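Local coordinates for pilus assembly protein CpaE (Caulobacter crescentus, PDB 4N0P) that forms the receiver-like domain of a pilus assembly protein that, as a whole, probably binds and hydrolyses ATP, at residues Ile23-Phe28 with Pro72-Val77; Cys29-Thr34 with Glu78-Ala83; Ala61-Tyr66 with Asp91-Val96; Arg85-Leu90 with Arg116-Arg121; Val104-Thr109 with Gln129-Leu134. One frame throughout, in Å; residues are numbered along the deposited sequence. Where two conformers were deposited one is given.

Interaction 1 (Ile23-Phe28 with Pro72-Val77); sequences ITIHAF and PSLVMV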
# COMPACT_ATOMS: atom_id res chain seq x y z
N ILE A 23 -6.70 11.83 -3.63
CA ILE A 23 -6.40 11.12 -2.40
C ILE A 23 -4.95 11.39 -2.02
O ILE A 23 -4.16 11.89 -2.83
CB ILE A 23 -6.65 9.58 -2.56
CG1 ILE A 23 -5.77 8.97 -3.70
CG2 ILE A 23 -8.15 9.24 -2.75
CD1 ILE A 23 -5.72 7.46 -3.70
N THR A 24 -4.61 11.07 -0.78
CA THR A 24 -3.23 11.13 -0.29
C THR A 24 -2.79 9.70 -0.07
O THR A 24 -3.54 8.90 0.53
CB THR A 24 -3.12 11.98 0.98
OG1 THR A 24 -4.15 11.56 1.90
CG2 THR A 24 -3.26 13.46 0.70
N ILE A 25 -1.61 9.35 -0.60
CA ILE A 25 -1.05 8.01 -0.48
C ILE A 25 0.30 8.10 0.23
O ILE A 25 1.14 8.86 -0.22
CB ILE A 25 -0.85 7.31 -1.86
CG1 ILE A 25 -2.14 7.21 -2.70
CG2 ILE A 25 -0.15 5.93 -1.68
CD1 ILE A 25 -1.90 6.79 -4.21
N HIS A 26 0.51 7.33 1.28
CA HIS A 26 1.81 7.24 1.94
C HIS A 26 2.32 5.84 1.73
O HIS A 26 1.65 4.88 2.14
CB HIS A 26 1.74 7.55 3.45
CG HIS A 26 1.45 8.98 3.79
ND1 HIS A 26 1.28 9.38 5.11
CD2 HIS A 26 1.27 10.06 2.98
CE1 HIS A 26 0.99 10.67 5.06
NE2 HIS A 26 1.00 11.13 3.80
N ALA A 27 3.48 5.69 1.06
CA ALA A 27 4.01 4.36 0.83
C ALA A 27 5.28 4.20 1.68
O ALA A 27 6.20 4.98 1.57
CB ALA A 27 4.32 4.16 -0.66
N PHE A 28 5.28 3.24 2.58
CA PHE A 28 6.45 2.94 3.43
C PHE A 28 7.06 1.69 2.89
O PHE A 28 6.55 0.61 3.17
CB PHE A 28 6.04 2.76 4.91
CG PHE A 28 5.61 4.05 5.58
CD1 PHE A 28 4.31 4.52 5.45
CD2 PHE A 28 6.49 4.76 6.39
CE1 PHE A 28 3.92 5.71 6.05
CE2 PHE A 28 6.10 5.94 7.00
CZ PHE A 28 4.82 6.42 6.81
N PRO A 72 -3.36 8.86 6.06
CA PRO A 72 -3.92 9.43 4.82
C PRO A 72 -5.02 8.52 4.25
O PRO A 72 -5.35 7.50 4.85
CB PRO A 72 -2.69 9.47 3.89
CG PRO A 72 -1.95 8.23 4.26
CD PRO A 72 -2.06 8.19 5.78
N SER A 73 -5.50 8.81 3.01
CA SER A 73 -6.52 7.98 2.37
C SER A 73 -6.05 6.53 2.19
O SER A 73 -6.82 5.60 2.41
CB SER A 73 -6.88 8.55 0.99
OG SER A 73 -6.89 9.97 0.95
N LEU A 74 -4.76 6.36 1.81
CA LEU A 74 -4.21 5.06 1.50
C LEU A 74 -2.80 4.93 2.05
O LEU A 74 -1.98 5.83 1.85
CB LEU A 74 -4.21 4.84 -0.04
CG LEU A 74 -3.56 3.53 -0.55
CD1 LEU A 74 -4.34 2.34 -0.10
CD2 LEU A 74 -3.50 3.49 -2.06
N VAL A 75 -2.55 3.86 2.78
CA VAL A 75 -1.24 3.53 3.36
C VAL A 75 -0.74 2.27 2.65
O VAL A 75 -1.42 1.23 2.68
CB VAL A 75 -1.28 3.34 4.90
CG1 VAL A 75 0.08 2.87 5.42
CG2 VAL A 75 -1.70 4.63 5.60
N MET A 76 0.41 2.35 1.99
CA MET A 76 1.01 1.18 1.33
C MET A 76 2.22 0.77 2.15
O MET A 76 3.02 1.63 2.53
CB MET A 76 1.43 1.51 -0.12
CG MET A 76 0.27 1.88 -1.01
SD MET A 76 0.81 2.16 -2.73
CE MET A 76 1.18 0.54 -3.23
N VAL A 77 2.30 -0.51 2.54
CA VAL A 77 3.39 -0.94 3.42
C VAL A 77 4.08 -2.20 2.91
O VAL A 77 3.50 -3.02 2.21
CB VAL A 77 2.92 -1.15 4.88
CG1 VAL A 77 2.51 0.18 5.54
CG2 VAL A 77 1.79 -2.19 4.96
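Pro72 lies across His26 just before the chain enters strand 74-77. Its CG sits over one face of the imidazole, 3.6 Å from the ring centroid and displaced toward the rim, a CH-pi contact. The polar edge of that ring is engaged separately: His26 ND1 hydrogen-bonds Tyr66 OH. Ser73 comes next and makes a reciprocal pair with Thr24. Ser73 OG receives the Thr24 N-H at 3.1 Å in a nearly straight bond (173° at the hydrogen), while Ser73 N donates to Thr24 OG1 over 3.3 Å. The chi1 of 48° sets OG1 between its own N and carbonyl carbon, where it meets Ser73 N. From Leu74 onward the backbones pair as parallel strands. Leu74 N bonds to Thr24 O at 3.1 Å, and Leu74 O takes the N-H of His26 at 3.0 Å. On the Ile25 face, Leu74 CD2 runs alongside Ile25 CG1. Val75 packs its side chain on Tyr66 on the His26 face, while its CA-H is directed across to His26 O between the strands. Met76 is held by both backbone atoms: its N reaches His26 O at 2.8 Å, and its O receives Phe28 N at 2.8 Å. Its CB rests on Ala27 CB and its SD reaches Ile25 CG2 at 4.0 Å; the chi3 bend (71°) turns only the terminal methyl. Val77 packs more loosely against Phe28 CB. Central strands of a receiver-type sheet are thus joined by regular backbone bonds among buried apolar groups, whereas at the N-terminal start of the pairing two hydroxyls substitute for main-chain partners.

Interaction 2 (Cys29-Thr34 with Glu78-Ala83); sequences CARPET and ETLDGA
Glu78 puts its carboxylate into the turn Ala30-Arg31 and against Thr34. This is the C-terminal edge of the parallel sheet, where the loops after strands 24-28 and 74-77 meet; in receiver domains the same edge carries the acidic phosphorylation pocket, and Glu78, directly after its strand, probably stands where the phosphoacceptor aspartate usually lies. OE1 takes two backbone donors from the same face of the carboxylate plane. Ala30 N approaches OE1 at 2.7 Å on the anti side, and Arg31 N comes at 2.9 Å from well above the plane, 50° out of it. The other oxygen is used on its syn side: Thr34 OG1 donates to Glu78 OE2 at 2.5 Å, a notably short bond. These three bonds, coming to both oxygens, fix the rotation of the carboxylate. Arg31 adds a long salt bridge, NE to Glu78 OE2 at 3.7 Å, with OE2 at the edge of a guanidinium whose plane is turned 75° from the carboxylate. Farther out, Leu80 CD2 sits 3.4 Å above the centre of one face of that guanidinium, while Leu80 CG packs on Ala30 CB at 3.8 Å. What brings Glu78 here is an extended side chain, CG trans to the backbone N (chi1 -176°), which passes beside Val106 and Gln108. Thr34 is positioned by the first turn of helix 32-42, whose N-cap is Arg31, and its hydroxyl also accepts from Gln129 NE2. On the far side the loop is shaped by an ST turn: Thr79 OG1 accepts from Asp81 N at 3.2 Å.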
# COMPACT_ATOMS: atom_id res chain seq x y z
N CYS A 29 8.09 1.84 2.04
CA CYS A 29 8.75 0.71 1.37
C CYS A 29 9.92 0.20 2.16
O CYS A 29 10.55 0.95 2.91
CB CYS A 29 9.18 1.09 -0.04
SG CYS A 29 7.88 1.92 -1.00
N ALA A 30 10.26 -1.04 1.93
CA ALA A 30 11.42 -1.68 2.58
C ALA A 30 12.44 -2.11 1.53
O ALA A 30 13.59 -2.41 1.89
CB ALA A 30 10.95 -2.88 3.40
N ARG A 31 12.03 -2.19 0.24
CA ARG A 31 12.90 -2.61 -0.85
C ARG A 31 13.06 -1.51 -1.89
O ARG A 31 12.06 -0.88 -2.26
CB ARG A 31 12.37 -3.89 -1.53
CG ARG A 31 12.34 -5.07 -0.59
CD ARG A 31 11.67 -6.28 -1.20
NE ARG A 31 11.15 -7.16 -0.14
CZ ARG A 31 11.85 -8.12 0.47
NH1 ARG A 31 13.11 -8.36 0.11
NH2 ARG A 31 11.29 -8.86 1.42
N PRO A 32 14.28 -1.28 -2.41
CA PRO A 32 14.48 -0.22 -3.41
C PRO A 32 13.65 -0.42 -4.68
O PRO A 32 13.19 0.56 -5.27
CB PRO A 32 15.98 -0.31 -3.74
CG PRO A 32 16.59 -0.98 -2.58
CD PRO A 32 15.56 -1.94 -2.06
N GLU A 33 13.44 -1.68 -5.10
CA GLU A 33 12.64 -1.98 -6.31
C GLU A 33 11.17 -1.55 -6.10
O GLU A 33 10.54 -1.10 -7.05
CB GLU A 33 12.72 -3.47 -6.71
CG GLU A 33 12.54 -4.46 -5.57
CD GLU A 33 13.84 -4.99 -5.00
OE1 GLU A 33 14.65 -4.17 -4.51
OE2 GLU A 33 14.03 -6.23 -5.00
N THR A 34 10.65 -1.69 -4.87
CA THR A 34 9.27 -1.30 -4.58
C THR A 34 9.15 0.22 -4.61
O THR A 34 8.21 0.74 -5.19
CB THR A 34 8.85 -1.88 -3.23
OG1 THR A 34 9.01 -3.30 -3.27
CG2 THR A 34 7.41 -1.49 -2.83
N GLU A 78 5.32 -2.39 3.37
CA GLU A 78 6.12 -3.54 3.00
C GLU A 78 7.05 -3.85 4.17
O GLU A 78 7.42 -2.94 4.92
CB GLU A 78 6.92 -3.16 1.74
CG GLU A 78 7.76 -4.23 1.10
CD GLU A 78 8.59 -3.74 -0.07
OE1 GLU A 78 9.14 -2.61 0.01
OE2 GLU A 78 8.70 -4.50 -1.06
N THR A 79 7.43 -5.11 4.33
CA THR A 79 8.40 -5.47 5.39
C THR A 79 9.42 -6.47 4.82
O THR A 79 9.08 -7.22 3.90
CB THR A 79 7.69 -6.03 6.64
OG1 THR A 79 8.69 -6.33 7.63
CG2 THR A 79 6.87 -7.28 6.36
N LEU A 80 10.64 -6.50 5.37
CA LEU A 80 11.64 -7.51 4.98
C LEU A 80 11.63 -8.72 5.94
O LEU A 80 12.39 -9.67 5.73
CB LEU A 80 13.05 -6.88 5.03
CG LEU A 80 13.37 -5.71 4.12
CD1 LEU A 80 14.52 -4.89 4.70
CD2 LEU A 80 13.74 -6.18 2.75
N ASP A 81 10.82 -8.66 7.01
CA ASP A 81 10.91 -9.63 8.10
C ASP A 81 9.99 -10.89 8.10
O ASP A 81 10.12 -11.70 9.03
CB ASP A 81 10.75 -8.89 9.44
CG ASP A 81 11.89 -7.92 9.73
OD1 ASP A 81 13.03 -8.18 9.28
OD2 ASP A 81 11.65 -6.92 10.44
N GLY A 82 9.17 -11.12 7.09
CA GLY A 82 8.37 -12.34 7.03
C GLY A 82 6.94 -12.20 7.51
O GLY A 82 6.59 -11.22 8.15
N ALA A 83 6.13 -13.23 7.22
CA ALA A 83 4.71 -13.28 7.50
C ALA A 83 4.33 -13.04 8.97
O ALA A 83 3.43 -12.23 9.22
CB ALA A 83 4.12 -14.60 7.03

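Interaction 3 (Ala61-Tyr66 with Asp91-Val96); sequences AAVDYY and DSLAQV
Val96 presses against the end of helix 58-65 where Tyr66 leaves helical geometry, and here the contact is at its closest. Val96 CB lies 3.5 Å from Tyr66 O, and its CG2 branch meets Tyr66 CB at 3.8 Å. The other methyl, CG1, also lies near the Tyr66 carbonyl oxygen. A backbone bond from Val96 N to Leu93 O, 2.9 Å long, ties the valine to the last turn of its own helix. Inward from there Leu93 runs alongside Tyr66, both pointing toward the sheet. With CG opposite its backbone N (chi1 -178°), the leucine side chain is sent along the tyrosine, and CD1 then lies 4.0 Å from Tyr66 CD2, obliquely to the ring. The tyrosine hydroxyl goes deeper still, to its partner His26 in strand 24-28. Helices 58-65 and 83-94 each belong to a beta-alpha-beta crossover of the receiver-like fold and cover the same face of the parallel sheet. The looser part of the contact is on the first of them: Ala62 turns its methyl toward Val77 and Phe28 and only grazes Leu93 CD1, at 4.5 Å. The flank nearer solvent is partly exposed but not slack, for Val63 is well covered by helix 83-94. It sets its two methyls against Ser92 and Leu93: CG2 meets Leu93 CB at 4.0 Å, and CG1 touches Ser92 CB at 3.8 Å. No hydrogen bond joins the two segments. Val63, Ser92 and Val96 all keep some surface toward solvent, and the methylene of Ser92 offers Val63 a single carbon to rest on.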
# COMPACT_ATOMS: atom_id res chain seq x y z
N ALA A 61 8.39 1.58 10.29
CA ALA A 61 8.40 3.05 10.32
C ALA A 61 6.99 3.60 10.21
O ALA A 61 6.71 4.65 10.78
CB ALA A 61 9.23 3.59 9.17
N ALA A 62 6.10 2.88 9.50
CA ALA A 62 4.70 3.32 9.37
C ALA A 62 4.03 3.33 10.74
O ALA A 62 3.40 4.32 11.10
CB ALA A 62 3.94 2.39 8.41
N VAL A 63 4.18 2.25 11.52
CA VAL A 63 3.59 2.14 12.86
C VAL A 63 4.09 3.31 13.74
O VAL A 63 3.29 3.94 14.44
CB VAL A 63 3.88 0.76 13.47
CG1 VAL A 63 3.46 0.70 14.95
CG2 VAL A 63 3.17 -0.33 12.67
N ASP A 64 5.40 3.61 13.67
CA ASP A 64 5.98 4.70 14.44
C ASP A 64 5.43 6.06 13.98
O ASP A 64 5.06 6.88 14.83
CB ASP A 64 7.52 4.68 14.34
CG ASP A 64 8.17 3.43 14.90
OD1 ASP A 64 7.62 2.86 15.87
OD2 ASP A 64 9.23 3.03 14.37
N TYR A 65 5.37 6.30 12.65
CA TYR A 65 4.89 7.55 12.02
C TYR A 65 3.49 7.95 12.50
O TYR A 65 3.23 9.13 12.74
CB TYR A 65 4.86 7.40 10.46
CG TYR A 65 4.81 8.72 9.72
CD1 TYR A 65 3.59 9.31 9.38
CD2 TYR A 65 5.98 9.34 9.29
CE1 TYR A 65 3.54 10.55 8.74
CE2 TYR A 65 5.94 10.57 8.62
CZ TYR A 65 4.72 11.19 8.38
OH TYR A 65 4.70 12.40 7.73
N TYR A 66 2.56 6.98 12.56
CA TYR A 66 1.16 7.26 12.85
C TYR A 66 0.81 7.29 14.34
O TYR A 66 -0.35 7.50 14.69
CB TYR A 66 0.24 6.32 12.07
CG TYR A 66 0.41 6.49 10.56
CD1 TYR A 66 0.20 7.74 9.95
CD2 TYR A 66 0.78 5.42 9.76
CE1 TYR A 66 0.35 7.90 8.57
CE2 TYR A 66 0.96 5.58 8.37
CZ TYR A 66 0.74 6.83 7.79
OH TYR A 66 0.90 6.99 6.44
N ASP A 91 -1.36 -5.51 13.25
CA ASP A 91 -2.20 -5.34 14.45
C ASP A 91 -1.88 -3.97 15.11
O ASP A 91 -2.79 -3.21 15.44
CB ASP A 91 -1.96 -6.50 15.45
CG ASP A 91 -2.52 -7.88 15.09
OD1 ASP A 91 -3.49 -7.95 14.30
OD2 ASP A 91 -2.00 -8.89 15.62
N SER A 92 -0.58 -3.63 15.22
CA SER A 92 -0.12 -2.35 15.77
C SER A 92 -0.56 -1.18 14.87
O SER A 92 -0.97 -0.13 15.37
CB SER A 92 1.39 -2.35 15.94
OG SER A 92 1.81 -3.35 16.85
N LEU A 93 -0.49 -1.36 13.54
CA LEU A 93 -0.90 -0.33 12.59
C LEU A 93 -2.40 -0.07 12.71
O LEU A 93 -2.81 1.09 12.73
CB LEU A 93 -0.53 -0.72 11.14
CG LEU A 93 -0.86 0.30 10.05
CD1 LEU A 93 -0.05 1.57 10.22
CD2 LEU A 93 -0.64 -0.29 8.65
N ALA A 94 -3.20 -1.14 12.82
CA ALA A 94 -4.67 -1.03 12.91
C ALA A 94 -5.09 -0.16 14.09
O ALA A 94 -6.08 0.55 13.98
CB ALA A 94 -5.31 -2.41 13.02
N GLN A 95 -4.30 -0.16 15.18
CA GLN A 95 -4.60 0.64 16.37
C GLN A 95 -4.48 2.15 16.13
O GLN A 95 -5.07 2.92 16.87
CB GLN A 95 -3.68 0.24 17.53
CG GLN A 95 -3.89 -1.18 18.05
CD GLN A 95 -3.06 -1.44 19.27
OE1 GLN A 95 -1.82 -1.38 19.23
NE2 GLN A 95 -3.71 -1.66 20.40
N VAL A 96 -3.71 2.57 15.11
CA VAL A 96 -3.48 3.99 14.83
C VAL A 96 -4.06 4.40 13.45
O VAL A 96 -3.71 5.45 12.92
CB VAL A 96 -1.97 4.39 14.96
CG1 VAL A 96 -1.53 4.40 16.43
CG2 VAL A 96 -1.07 3.47 14.13

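Interaction 4 (Arg85-Leu90 with Arg116-Arg121); sequences RLLHLL and RELMRR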
# COMPACT_ATOMS: atom_id res chain seq x y z
N ARG A 85 5.97 -11.51 11.50
CA ARG A 85 6.27 -10.14 11.91
C ARG A 85 5.32 -9.15 11.21
O ARG A 85 4.86 -8.18 11.83
CB ARG A 85 7.75 -9.82 11.62
CG ARG A 85 8.21 -8.46 12.12
CD ARG A 85 8.64 -8.43 13.58
NE ARG A 85 9.24 -7.12 13.86
CZ ARG A 85 8.94 -6.36 14.91
NH1 ARG A 85 8.07 -6.78 15.82
NH2 ARG A 85 9.52 -5.18 15.06
N LEU A 86 5.00 -9.42 9.93
CA LEU A 86 4.07 -8.59 9.16
C LEU A 86 2.70 -8.56 9.86
O LEU A 86 2.16 -7.48 10.11
CB LEU A 86 3.94 -9.13 7.70
CG LEU A 86 2.76 -8.60 6.85
CD1 LEU A 86 2.92 -7.15 6.58
CD2 LEU A 86 2.67 -9.32 5.53
N LEU A 87 2.17 -9.72 10.23
CA LEU A 87 0.85 -9.74 10.87
C LEU A 87 0.84 -9.05 12.22
O LEU A 87 -0.08 -8.26 12.48
CB LEU A 87 0.34 -11.18 10.97
CG LEU A 87 0.06 -11.78 9.60
CD1 LEU A 87 0.01 -13.29 9.66
CD2 LEU A 87 -1.16 -11.15 8.97
N HIS A 88 1.88 -9.25 13.05
CA HIS A 88 1.97 -8.58 14.34
C HIS A 88 2.02 -7.03 14.18
O HIS A 88 1.33 -6.29 14.88
CB HIS A 88 3.21 -9.08 15.10
CG HIS A 88 3.48 -8.32 16.37
ND1 HIS A 88 2.68 -8.48 17.49
CD2 HIS A 88 4.44 -7.41 16.64
CE1 HIS A 88 3.18 -7.66 18.41
NE2 HIS A 88 4.24 -6.99 17.94
N LEU A 89 2.81 -6.57 13.21
CA LEU A 89 2.93 -5.13 12.96
C LEU A 89 1.64 -4.56 12.38
O LEU A 89 1.32 -3.41 12.68
CB LEU A 89 4.12 -4.85 12.04
CG LEU A 89 5.52 -5.03 12.65
CD1 LEU A 89 6.55 -5.15 11.57
CD2 LEU A 89 5.87 -3.89 13.55
N LEU A 90 0.88 -5.36 11.61
CA LEU A 90 -0.41 -4.89 11.06
C LEU A 90 -1.43 -4.68 12.19
O LEU A 90 -2.22 -3.73 12.12
CB LEU A 90 -0.97 -5.83 9.99
CG LEU A 90 -0.28 -5.75 8.62
CD1 LEU A 90 -0.74 -6.85 7.74
CD2 LEU A 90 -0.55 -4.42 7.93
N ARG A 116 -5.13 -14.90 2.58
CA ARG A 116 -6.41 -15.11 3.25
C ARG A 116 -6.47 -14.35 4.57
O ARG A 116 -7.48 -13.69 4.86
CB ARG A 116 -6.63 -16.61 3.49
CG ARG A 116 -8.01 -16.96 3.99
CD ARG A 116 -8.06 -18.42 4.40
NE ARG A 116 -7.91 -19.33 3.26
CZ ARG A 116 -6.90 -20.18 3.10
NH1 ARG A 116 -5.92 -20.24 3.99
NH2 ARG A 116 -6.86 -20.98 2.05
N GLU A 117 -5.41 -14.44 5.38
CA GLU A 117 -5.32 -13.81 6.68
C GLU A 117 -5.39 -12.28 6.53
O GLU A 117 -6.13 -11.63 7.27
CB GLU A 117 -4.04 -14.25 7.40
CG GLU A 117 -3.90 -13.77 8.84
CD GLU A 117 -5.07 -13.98 9.78
OE1 GLU A 117 -5.81 -14.99 9.65
OE2 GLU A 117 -5.25 -13.12 10.68
N LEU A 118 -4.64 -11.72 5.56
CA LEU A 118 -4.64 -10.27 5.31
C LEU A 118 -6.04 -9.79 4.94
O LEU A 118 -6.51 -8.79 5.48
CB LEU A 118 -3.63 -9.90 4.17
CG LEU A 118 -2.14 -10.10 4.48
CD1 LEU A 118 -1.27 -9.75 3.28
CD2 LEU A 118 -1.72 -9.33 5.73
N MET A 119 -6.74 -10.53 4.06
CA MET A 119 -8.09 -10.16 3.61
C MET A 119 -9.07 -10.21 4.79
O MET A 119 -9.88 -9.29 4.94
CB MET A 119 -8.56 -11.07 2.47
CG MET A 119 -7.81 -10.87 1.16
SD MET A 119 -7.68 -9.15 0.50
CE MET A 119 -6.02 -8.73 1.01
N ARG A 120 -8.94 -11.22 5.67
CA ARG A 120 -9.76 -11.36 6.87
C ARG A 120 -9.55 -10.17 7.83
O ARG A 120 -10.51 -9.74 8.49
CB ARG A 120 -9.43 -12.67 7.59
CG ARG A 120 -10.52 -13.12 8.55
CD ARG A 120 -10.09 -14.36 9.33
NE ARG A 120 -8.91 -14.12 10.19
CZ ARG A 120 -8.97 -13.63 11.42
NH1 ARG A 120 -10.14 -13.33 11.98
NH2 ARG A 120 -7.85 -13.43 12.11
N ARG A 121 -8.30 -9.64 7.90
CA ARG A 121 -7.96 -8.50 8.76
C ARG A 121 -8.44 -7.15 8.18
O ARG A 121 -8.31 -6.12 8.85
CB ARG A 121 -6.46 -8.44 9.01
CG ARG A 121 -5.99 -9.65 9.76
CD ARG A 121 -4.82 -9.34 10.62
NE ARG A 121 -4.40 -10.55 11.32
CZ ARG A 121 -3.35 -10.63 12.12
NH1 ARG A 121 -2.58 -9.57 12.32
NH2 ARG A 121 -3.05 -11.77 12.71
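Leu87 lays its CD2 methyl over the centre of one face of the Arg121 guanidinium, 3.8 Å above the plane. At the edge of the same group is Glu117 OE2, which takes the N-H of Arg121 NE at 2.8 Å on its anti lone pair. Arg121 NH1 also approaches Leu87 O at 2.8 Å, but the angle at the hydrogen is only 116°, so that bond is weak; the stronger partner of NH1 is Asp91 OD1, in a salt bridge one turn farther along. The guanidinium of Arg120 meets the carboxylate of Glu117 edge-on, gripping it side-on with two nitrogens. NH2 reaches the syn lone pair of Glu117 OE2 at 3.0 Å, and NE reaches OE1 at 3.3 Å from above the carboxylate plane. Glu117 is therefore held by two arginines, with OE2 shared between them, which would be expected to favour its charged form. Its methylene still serves the apolar side: Glu117 CG touches Leu87 CD2 at 3.8 Å. Beneath this charged rim lies a leucine cluster. Leu118 places CG opposite its carbonyl carbon (chi1 -67°) and drives CD2 toward Leu87, Leu90 and, more distantly, Leu86. Leu90 CD1 and Leu118 CD2 are modelled only 3.3 Å apart, doubtfully close, their side chains crossing at about a right angle. The axes of the two helical segments are 11.6 Å apart and run 4° from parallel. Such parallel neighbours, separated in sequence by one strand, 102-107, are what successive right-handed beta-alpha-beta crossovers produce on one face of a receiver-type sheet.

Interaction 5 (Val104-Thr109 with Gln129-Leu134); sequences VVVGQT and QPLGPL
The C-terminal edge of the parallel sheet is where Gly107, ending strand 102-107, meets Gln129, just past strand 125-128. Receiver domains usually carry a lysine followed by a cis-proline here; this one has Gln129 followed by Pro130, with the peptide bond between them cis. The single backbone bond of the contact runs from Gln129 N to Gly107 O, 3.1 Å long, with the donor nearly along the C=O axis at 171°. Gln108 and Gln129 then lie side by side and point the same way, but their amide planes are turned 82° apart. The Gln108 amide meets carbon: after the chain bends back at chi2 (-65°), OE1 lies 3.3 Å from Gln129 CB. The methylene of Gln129 also packs inward, CG touching Val106 CG1 at 3.9 Å. At its far end, NE2 has Thr34 as its partner and the amide oxygen OE1 takes a weak bond from Leu131 N at 3.4 Å; these probably help to restrain the rotation of the amide, NE2 mainly. Leu131 CD1 follows, reaching Val106 CG1 at 4.2 Å. Past Gly132, the N-cap, the chain enters helix 133-144. Helix 32-42 packs against the contact, with Thr34 on Val106, Glu33 on Gln129 and Leu37 on Leu131, while strands 74-77 and 125-128 flank strand 102-107 in the sheet.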
# COMPACT_ATOMS: atom_id res chain seq x y z
N VAL A 104 -2.78 -1.22 1.90
CA VAL A 104 -2.35 -2.12 0.84
C VAL A 104 -0.99 -2.66 1.26
O VAL A 104 -0.13 -1.87 1.66
CB VAL A 104 -2.31 -1.41 -0.55
CG1 VAL A 104 -1.60 -2.28 -1.58
CG2 VAL A 104 -3.72 -1.07 -1.03
N VAL A 105 -0.78 -3.96 1.15
CA VAL A 105 0.50 -4.57 1.51
C VAL A 105 1.21 -4.99 0.23
O VAL A 105 0.60 -5.57 -0.65
CB VAL A 105 0.28 -5.78 2.47
CG1 VAL A 105 1.59 -6.57 2.71
CG2 VAL A 105 -0.36 -5.33 3.81
N VAL A 106 2.52 -4.70 0.15
CA VAL A 106 3.35 -5.16 -0.96
C VAL A 106 4.28 -6.21 -0.36
O VAL A 106 4.96 -5.93 0.62
CB VAL A 106 4.14 -4.02 -1.65
CG1 VAL A 106 4.97 -4.58 -2.80
CG2 VAL A 106 3.20 -2.92 -2.15
N GLY A 107 4.28 -7.42 -0.92
CA GLY A 107 5.13 -8.48 -0.39
C GLY A 107 5.85 -9.26 -1.47
O GLY A 107 5.57 -9.06 -2.64
N GLN A 108 6.76 -10.16 -1.11
CA GLN A 108 7.44 -10.95 -2.15
C GLN A 108 6.96 -12.39 -2.13
O GLN A 108 7.41 -13.17 -2.97
CB GLN A 108 8.99 -10.93 -2.00
CG GLN A 108 9.66 -9.57 -1.79
CD GLN A 108 9.55 -8.61 -2.96
OE1 GLN A 108 8.92 -7.55 -2.85
NE2 GLN A 108 10.21 -8.92 -4.07
N THR A 109 6.07 -12.74 -1.19
CA THR A 109 5.62 -14.12 -1.09
C THR A 109 4.26 -14.34 -1.71
O THR A 109 3.28 -13.62 -1.47
CB THR A 109 5.65 -14.64 0.35
OG1 THR A 109 4.80 -13.82 1.15
CG2 THR A 109 7.07 -14.69 0.92
N GLN A 129 5.30 -8.72 -5.72
CA GLN A 129 6.36 -8.35 -6.61
C GLN A 129 6.86 -9.61 -7.34
O GLN A 129 6.77 -10.70 -6.76
CB GLN A 129 7.48 -7.66 -5.82
CG GLN A 129 7.21 -6.20 -5.50
CD GLN A 129 8.10 -5.32 -6.33
OE1 GLN A 129 8.01 -5.28 -7.57
NE2 GLN A 129 9.02 -4.64 -5.66
N PRO A 130 7.30 -9.53 -8.61
CA PRO A 130 7.44 -8.32 -9.44
C PRO A 130 6.11 -7.86 -10.04
O PRO A 130 5.31 -8.64 -10.56
CB PRO A 130 8.44 -8.76 -10.52
CG PRO A 130 8.21 -10.23 -10.67
CD PRO A 130 7.79 -10.73 -9.31
N LEU A 131 5.90 -6.55 -9.96
CA LEU A 131 4.75 -5.80 -10.45
C LEU A 131 5.18 -4.76 -11.44
O LEU A 131 6.32 -4.30 -11.37
CB LEU A 131 4.14 -5.01 -9.27
CG LEU A 131 3.38 -5.73 -8.21
CD1 LEU A 131 3.84 -5.25 -6.84
CD2 LEU A 131 1.90 -5.50 -8.37
N GLY A 132 4.25 -4.30 -12.27
CA GLY A 132 4.48 -3.17 -13.16
C GLY A 132 3.71 -1.96 -12.65
O GLY A 132 2.72 -2.11 -11.91
N PRO A 133 4.09 -0.72 -13.02
CA PRO A 133 3.35 0.47 -12.55
C PRO A 133 1.85 0.43 -12.86
O PRO A 133 1.06 0.86 -12.03
CB PRO A 133 4.03 1.62 -13.30
CG PRO A 133 5.40 1.12 -13.58
CD PRO A 133 5.22 -0.33 -13.89
N LEU A 134 1.45 -0.11 -14.05
CA LEU A 134 0.02 -0.22 -14.41
C LEU A 134 -0.73 -1.12 -13.39
O LEU A 134 -1.87 -0.82 -13.03
CB LEU A 134 -0.17 -0.73 -15.85
CG LEU A 134 -1.62 -0.86 -16.37
CD1 LEU A 134 -2.37 0.47 -16.34
CD2 LEU A 134 -1.63 -1.44 -17.78

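In the fold
Interaction 1 is the buried centre: two sheet strands joined by backbone bonds. Interactions 2, 3 and 4 are partly buried, and 5 is a surface contact. Interactions 2 and 5 sit at the C-terminal edge, centres about 10 Å apart, and share Thr34, which bridges Glu78 and Gln129. In 2 a carboxylate gathers loop amides and a hydroxyl; 5 has one backbone bond. Interactions 3 and 4 both use helix 83-94 on one face of the sheet; 3 has no hydrogen bond across its segments, while 4 adds an arginine-carboxylate rim reaching back to Asp91 in 3. Strand 102-107 of interaction 5 bonds directly to strand 74-77 of interaction 1, and Tyr66 ties interaction 3 into the same core.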